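Local coordinates for protein taurine:2-oxoglutarate aminotransferase (Bifidobacterium kashiwanohense PV20-2, PDB 6JIX) that probably transfers the amino group of taurine to 2-oxoglutarate, using a bound pyridoxal 5'-phosphate cofactor, as a class-III aminotransferase, at residues Thr50-Leu55 and Glu430-Lys435; Leu405-Phe410 and Ile416-Pro421. All coordinates share one frame; numbering follows the deposited sequence.

Interaction 1: residues Thr50-Leu55 and Glu430-Lys435. With GLU (glutamic acid), chain N.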
loop_
_atom_site.group_PDB
_atom_site.type_symbol
_atom_site.label_atom_id
_atom_site.label_comp_id
_atom_site.label_asym_id
_atom_site.label_seq_id
_atom_site.Cartn_x
_atom_site.Cartn_y
_atom_site.Cartn_z
ATOM N N THR A 50 19.143 20.723 4.770
ATOM C CA THR A 50 19.969 19.527 4.728
ATOM C C THR A 50 19.144 18.405 5.338
ATOM O O THR A 50 18.726 18.491 6.502
ATOM C CB THR A 50 21.284 19.725 5.495
ATOM O OG1 THR A 50 21.801 21.043 5.250
ATOM C CG2 THR A 50 22.332 18.706 5.066
ATOM N N ASP A 51 18.927 17.344 4.561
ATOM C CA ASP A 51 17.965 16.310 4.937
ATOM C C ASP A 51 18.625 15.333 5.913
ATOM O O ASP A 51 18.991 14.202 5.581
ATOM C CB ASP A 51 17.446 15.610 3.690
ATOM C CG ASP A 51 16.294 14.682 3.983
ATOM O OD1 ASP A 51 15.744 14.744 5.109
ATOM O OD2 ASP A 51 15.939 13.892 3.076
ATOM N N MET A 52 18.735 15.771 7.166
ATOM C CA MET A 52 19.397 14.978 8.193
ATOM C C MET A 52 18.552 13.804 8.715
ATOM O O MET A 52 19.081 12.961 9.454
ATOM C CB MET A 52 19.810 15.911 9.337
ATOM C CG MET A 52 20.863 16.912 8.913
ATOM S SD MET A 52 22.340 16.098 8.253
ATOM C CE MET A 52 22.981 15.380 9.779
ATOM N N SER A 53 17.282 13.688 8.317
ATOM C CA SER A 53 16.460 12.537 8.672
ATOM C C SER A 53 16.160 11.649 7.468
ATOM O O SER A 53 15.339 10.727 7.575
ATOM C CB SER A 53 15.141 12.995 9.294
ATOM O OG SER A 53 14.246 13.421 8.272
ATOM N N SER A 54 16.790 11.917 6.322
ATOM C CA SER A 54 16.529 11.165 5.099
ATOM C C SER A 54 15.035 11.114 4.793
ATOM O O SER A 54 14.505 10.087 4.353
ATOM C CB SER A 54 17.107 9.760 5.187
ATOM O OG SER A 54 18.457 9.786 4.800
ATOM N N LEU A 55 14.366 12.256 4.994
ATOM C CA LEU A 55 12.911 12.396 4.965
ATOM C C LEU A 55 12.290 11.537 6.072
ATOM O O LEU A 55 12.337 11.926 7.244
ATOM C CB LEU A 55 12.354 12.065 3.578
ATOM C CG LEU A 55 12.752 13.055 2.476
ATOM C CD1 LEU A 55 11.947 12.792 1.194
ATOM C CD2 LEU A 55 12.569 14.482 2.960
ATOM N N GLU A 430 30.496 17.466 9.128
ATOM C CA GLU A 430 31.194 18.522 9.858
ATOM C C GLU A 430 30.554 19.889 9.673
ATOM O O GLU A 430 30.866 20.809 10.433
ATOM C CB GLU A 430 32.669 18.568 9.455
ATOM C CG GLU A 430 33.557 17.734 10.386
ATOM C CD GLU A 430 34.490 16.802 9.630
ATOM O OE1 GLU A 430 35.012 17.219 8.560
ATOM O OE2 GLU A 430 34.692 15.654 10.107
ATOM N N GLU A 431 29.690 20.054 8.673
ATOM C CA GLU A 431 28.994 21.315 8.463
ATOM C C GLU A 431 27.638 21.359 9.137
ATOM O O GLU A 431 27.164 22.447 9.474
ATOM C CB GLU A 431 28.759 21.590 6.968
ATOM C CG GLU A 431 29.898 21.240 6.015
ATOM C CD GLU A 431 29.581 21.657 4.583
ATOM O OE1 GLU A 431 28.436 21.377 4.145
ATOM O OE2 GLU A 431 30.465 22.268 3.919
ATOM N N GLU A 432 26.982 20.208 9.292
ATOM C CA GLU A 432 25.613 20.168 9.799
ATOM C C GLU A 432 25.540 19.977 11.300
ATOM O O GLU A 432 24.720 20.626 11.958
ATOM C CB GLU A 432 24.822 19.045 9.123
ATOM C CG GLU A 432 24.589 19.258 7.639
ATOM C CD GLU A 432 23.967 20.608 7.317
ATOM O OE1 GLU A 432 23.162 21.155 8.130
ATOM O OE2 GLU A 432 24.310 21.119 6.228
ATOM N N LEU A 433 26.382 19.094 11.845
ATOM C CA LEU A 433 26.302 18.770 13.266
ATOM C C LEU A 433 26.426 19.992 14.165
ATOM O O LEU A 433 25.690 20.061 15.161
ATOM C CB LEU A 433 27.364 17.720 13.615
ATOM C CG LEU A 433 26.996 16.373 12.991
ATOM C CD1 LEU A 433 27.971 15.281 13.377
ATOM C CD2 LEU A 433 25.555 15.982 13.362
ATOM N N PRO A 434 27.283 20.976 13.880
ATOM C CA PRO A 434 27.268 22.203 14.695
ATOM C C PRO A 434 25.885 22.839 14.834
ATOM O O PRO A 434 25.623 23.494 15.849
ATOM C CB PRO A 434 28.260 23.110 13.956
ATOM C CG PRO A 434 29.240 22.122 13.342
ATOM C CD PRO A 434 28.400 20.966 12.906
ATOM N N LYS A 435 24.991 22.676 13.854
ATOM C CA LYS A 435 23.643 23.222 14.003
ATOM C C LYS A 435 22.869 22.496 15.113
ATOM O O LYS A 435 22.038 23.108 15.808
ATOM C CB LYS A 435 22.904 23.159 12.656
HETATM N N GLU N . 10.720 16.649 9.084
HETATM C CA GLU N . 11.235 15.487 8.382
HETATM C C GLU N . 11.652 15.831 6.950
HETATM O O GLU N . 12.885 16.033 6.648
HETATM C CB GLU N . 10.122 14.452 8.335
HETATM C CG GLU N . 8.822 15.124 7.943
HETATM C CD GLU N . 7.648 14.162 8.046
HETATM O OE1 GLU N . 7.583 13.505 9.115
HETATM O OE2 GLU N . 6.782 14.017 7.110
HETATM O OXT GLU N . 10.748 15.898 6.081
#
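T50 and E432 reach toward each other from opposite directions, and their meeting is the tight part of this contact. T50 OG1 donates a hydrogen bond of 2.7 Å to E432 OE2. The hydroxyl comes down on the carboxylate from above, 63° out of its plane, so it sits over the flat group instead of at its rim. The T50 methyl packs against the same side chain, with CG2 3.5 Å from E432 CG. A bend at chi2 (-53°) folds the E432 chain back and brings its carboxylate up to the T50 hydroxyl inside a buried interface; R48 adds only a long, weak ion pair to OE2.

M52 fills in beside this pair. Its chain bends at chi2 and again at chi3, which brings the sulfur slantwise across the glutamate stem, SD to E432 CG 3.9 Å. Beyond it the packing slackens: M52 CE only just meets L433 CD2, at 4.5 Å. E430, E431 and P434 lie on the solvent side of the helix and do not touch 50-55.

Residues 51-54 form a type I turn that takes the chain on toward the bound glutamate. D51 OD1 accepts the amide of L55 on its syn side (2.8 Å from L55 N), while OD2 is bonded to H63. S53 OG donates to L55 O and stands 3.4 Å from the ligand atom O.

In fold-type I aminotransferases the N- and C-terminal parts of the chain build a small domain together, and this contact is consistent with that: strand 48-51, between strands 40-43 and 407-408 in its sheet, meets the C-terminal helix 426-447, with F407 packing against both M52 and E432 and F350 of helix 336-357 lying against L433.

Interaction 2: residues Leu405-Phe410 and Ile416-Pro421; sequences LGFSTF and INICPP. With GLU (glutamic acid), chain N.
N417 stands its amide steeply over the ring of F410, the two planes 77° apart. ND2 is the atom that comes down, 3.3 Å above the ring plane and displaced toward the CE2-CZ rim. The F410 side chain leaves its backbone away from 416-421, yet with CG between the backbone N and the carbonyl carbon (chi1 78°) its ring swings back under the amide. The backbones of the same two residues are joined as well, N417 N donating to F410 O at 3.1 Å. An alanine at F410 is likely to leave the N417 amide without the ring face it rests on and free to turn, and to open a gap beside the ligand carbon CB.

T409 points at the other strand. Its OG1 gives a 2.7 Å hydrogen bond to N417 O, reached from above the carbonyl plane, 48° out of it. The methyl branch of T409 crosses I416 at about a right angle, CG2 to CG2 3.9 Å.

Two strands that lie at the edges of different sheets within this chain are tied together here: 407-408 borders the mixed sheet of the N-terminal region, and 415-418 the three-stranded antiparallel sheet with 361-367 and 370-376. Helix 395-404 delivers the first of them through a Schellman motif, with G406 at positive phi as its C-prime residue.

F407, just after this turn, turns its ring edge to I418, whose CG1 is 4.3 Å from CZ; T409 CG2 of its own segment lies at the ring edge too, in the ring plane. On the ligand side, T409 O accepts the amino group of the bound glutamate, 3.2 Å from its N, and S408 OG is 2.6 Å from its O atom. Y86 of the second subunit packs on S408.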
loop_
_atom_site.group_PDB
_atom_site.type_symbol
_atom_site.label_atom_id
_atom_site.label_comp_id
_atom_site.label_asym_id
_atom_site.label_seq_id
_atom_site.Cartn_x
_atom_site.Cartn_y
_atom_site.Cartn_z
ATOM N N LEU A 405 17.877 26.441 11.070
ATOM C CA LEU A 405 19.272 26.401 10.645
ATOM C C LEU A 405 19.491 25.513 9.412
ATOM O O LEU A 405 20.639 25.169 9.106
ATOM C CB LEU A 405 20.166 25.923 11.798
ATOM C CG LEU A 405 19.980 26.555 13.178
ATOM C CD1 LEU A 405 21.029 26.042 14.152
ATOM C CD2 LEU A 405 20.037 28.061 13.086
ATOM N N GLY A 406 18.420 25.087 8.738
ATOM C CA GLY A 406 18.561 24.170 7.619
ATOM C C GLY A 406 18.879 22.738 8.006
ATOM O O GLY A 406 19.228 21.931 7.138
ATOM N N PHE A 407 18.749 22.390 9.278
ATOM C CA PHE A 407 18.962 21.033 9.769
ATOM C C PHE A 407 17.575 20.413 9.904
ATOM O O PHE A 407 16.887 20.623 10.907
ATOM C CB PHE A 407 19.728 21.068 11.090
ATOM C CG PHE A 407 20.179 19.729 11.578
ATOM C CD1 PHE A 407 19.265 18.798 12.040
ATOM C CD2 PHE A 407 21.528 19.411 11.596
ATOM C CE1 PHE A 407 19.694 17.564 12.510
ATOM C CE2 PHE A 407 21.964 18.178 12.056
ATOM C CZ PHE A 407 21.047 17.256 12.519
ATOM N N SER A 408 17.155 19.681 8.869
ATOM C CA SER A 408 15.809 19.121 8.786
ATOM C C SER A 408 15.803 17.697 9.331
ATOM O O SER A 408 16.465 16.813 8.780
ATOM C CB SER A 408 15.300 19.139 7.341
ATOM O OG SER A 408 14.409 18.056 7.103
ATOM N N THR A 409 15.025 17.473 10.387
ATOM C CA THR A 409 14.878 16.143 10.960
ATOM C C THR A 409 13.518 16.059 11.642
ATOM O O THR A 409 12.684 16.968 11.530
ATOM C CB THR A 409 16.049 15.836 11.907
ATOM O OG1 THR A 409 16.089 14.435 12.196
ATOM C CG2 THR A 409 15.950 16.639 13.208
ATOM N N PHE A 410 13.285 14.946 12.332
ATOM C CA PHE A 410 12.053 14.741 13.078
ATOM C C PHE A 410 12.371 13.840 14.254
ATOM O O PHE A 410 13.476 13.311 14.376
ATOM C CB PHE A 410 10.942 14.136 12.201
ATOM C CG PHE A 410 11.087 12.647 11.969
ATOM C CD1 PHE A 410 12.011 12.153 11.046
ATOM C CD2 PHE A 410 10.303 11.736 12.674
ATOM C CE1 PHE A 410 12.156 10.773 10.836
ATOM C CE2 PHE A 410 10.442 10.353 12.467
ATOM C CZ PHE A 410 11.365 9.873 11.552
ATOM N N ILE A 416 15.206 13.129 19.377
ATOM C CA ILE A 416 15.596 13.708 18.104
ATOM C C ILE A 416 16.319 12.624 17.327
ATOM O O ILE A 416 17.264 12.007 17.837
ATOM C CB ILE A 416 16.481 14.954 18.280
ATOM C CG1 ILE A 416 15.844 15.915 19.290
ATOM C CG2 ILE A 416 16.623 15.648 16.957
ATOM C CD1 ILE A 416 16.620 17.177 19.534
ATOM N N ASN A 417 15.858 12.367 16.111
ATOM C CA ASN A 417 16.566 11.449 15.238
ATOM C C ASN A 417 17.670 12.180 14.500
ATOM O O ASN A 417 17.549 13.365 14.172
ATOM C CB ASN A 417 15.622 10.815 14.213
ATOM C CG ASN A 417 14.508 10.026 14.864
ATOM O OD1 ASN A 417 14.728 9.349 15.868
ATOM N ND2 ASN A 417 13.302 10.102 14.291
ATOM N N ILE A 418 18.751 11.459 14.230
ATOM C CA ILE A 418 19.748 11.896 13.273
ATOM C C ILE A 418 20.007 10.691 12.377
ATOM O O ILE A 418 20.675 9.734 12.779
ATOM C CB ILE A 418 21.025 12.416 13.930
ATOM C CG1 ILE A 418 20.690 13.604 14.839
ATOM C CG2 ILE A 418 22.002 12.863 12.859
ATOM C CD1 ILE A 418 20.514 13.234 16.334
ATOM N N CYS A 419 19.433 10.717 11.174
ATOM C CA CYS A 419 19.521 9.618 10.215
ATOM C C CYS A 419 19.765 10.220 8.840
ATOM O O CYS A 419 18.894 10.178 7.958
ATOM C CB CYS A 419 18.240 8.782 10.230
ATOM S SG CYS A 419 17.734 8.207 11.853
ATOM N N PRO A 420 20.955 10.780 8.618
ATOM C CA PRO A 420 21.248 11.453 7.344
ATOM C C PRO A 420 21.420 10.453 6.217
ATOM O O PRO A 420 21.652 9.259 6.453
ATOM C CB PRO A 420 22.562 12.192 7.633
ATOM C CG PRO A 420 23.219 11.355 8.708
ATOM C CD PRO A 420 22.090 10.842 9.561
ATOM N N PRO A 421 21.325 10.901 4.968
ATOM C CA PRO A 421 21.488 9.971 3.847
ATOM C C PRO A 421 22.830 9.254 3.903
ATOM O O PRO A 421 23.848 9.831 4.292
ATOM C CB PRO A 421 21.376 10.875 2.614
ATOM C CG PRO A 421 20.629 12.072 3.102
ATOM C CD PRO A 421 21.054 12.272 4.516
HETATM N N GLU N . 10.720 16.649 9.084
HETATM C CA GLU N . 11.235 15.487 8.382
HETATM C C GLU N . 11.652 15.831 6.950
HETATM O O GLU N . 12.885 16.033 6.648
HETATM C CB GLU N . 10.122 14.452 8.335
HETATM C CG GLU N . 8.822 15.124 7.943
HETATM C CD GLU N . 7.648 14.162 8.046
HETATM O OE1 GLU N . 7.583 13.505 9.115
HETATM O OE2 GLU N . 6.782 14.017 7.110
HETATM O OXT GLU N . 10.748 15.898 6.081
#

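How the interactions relate
Interactions 1 and 2 are adjacent, their centres about 5 Å apart, and probable backbone hydrogen bonds stitch them together: T50 N to G406 O at 2.7 Å and M52 O to C419 N at 2.8 Å. Residues 50-55 thus bond to both segments of interaction 2, while F407 and I418 pack directly on helix 426-447. Both contacts border the same glutamate: D51, S53 and L55 line it, and T409 O takes its amino group, with S53 packing on T409 and F410. This pocket lies near the cofactor: the side chain of F410 is about 7 Å from pyridoxal 5'-phosphate, and equally about 7 Å from that of K281. The second subunit closes in too, through F81 on L55.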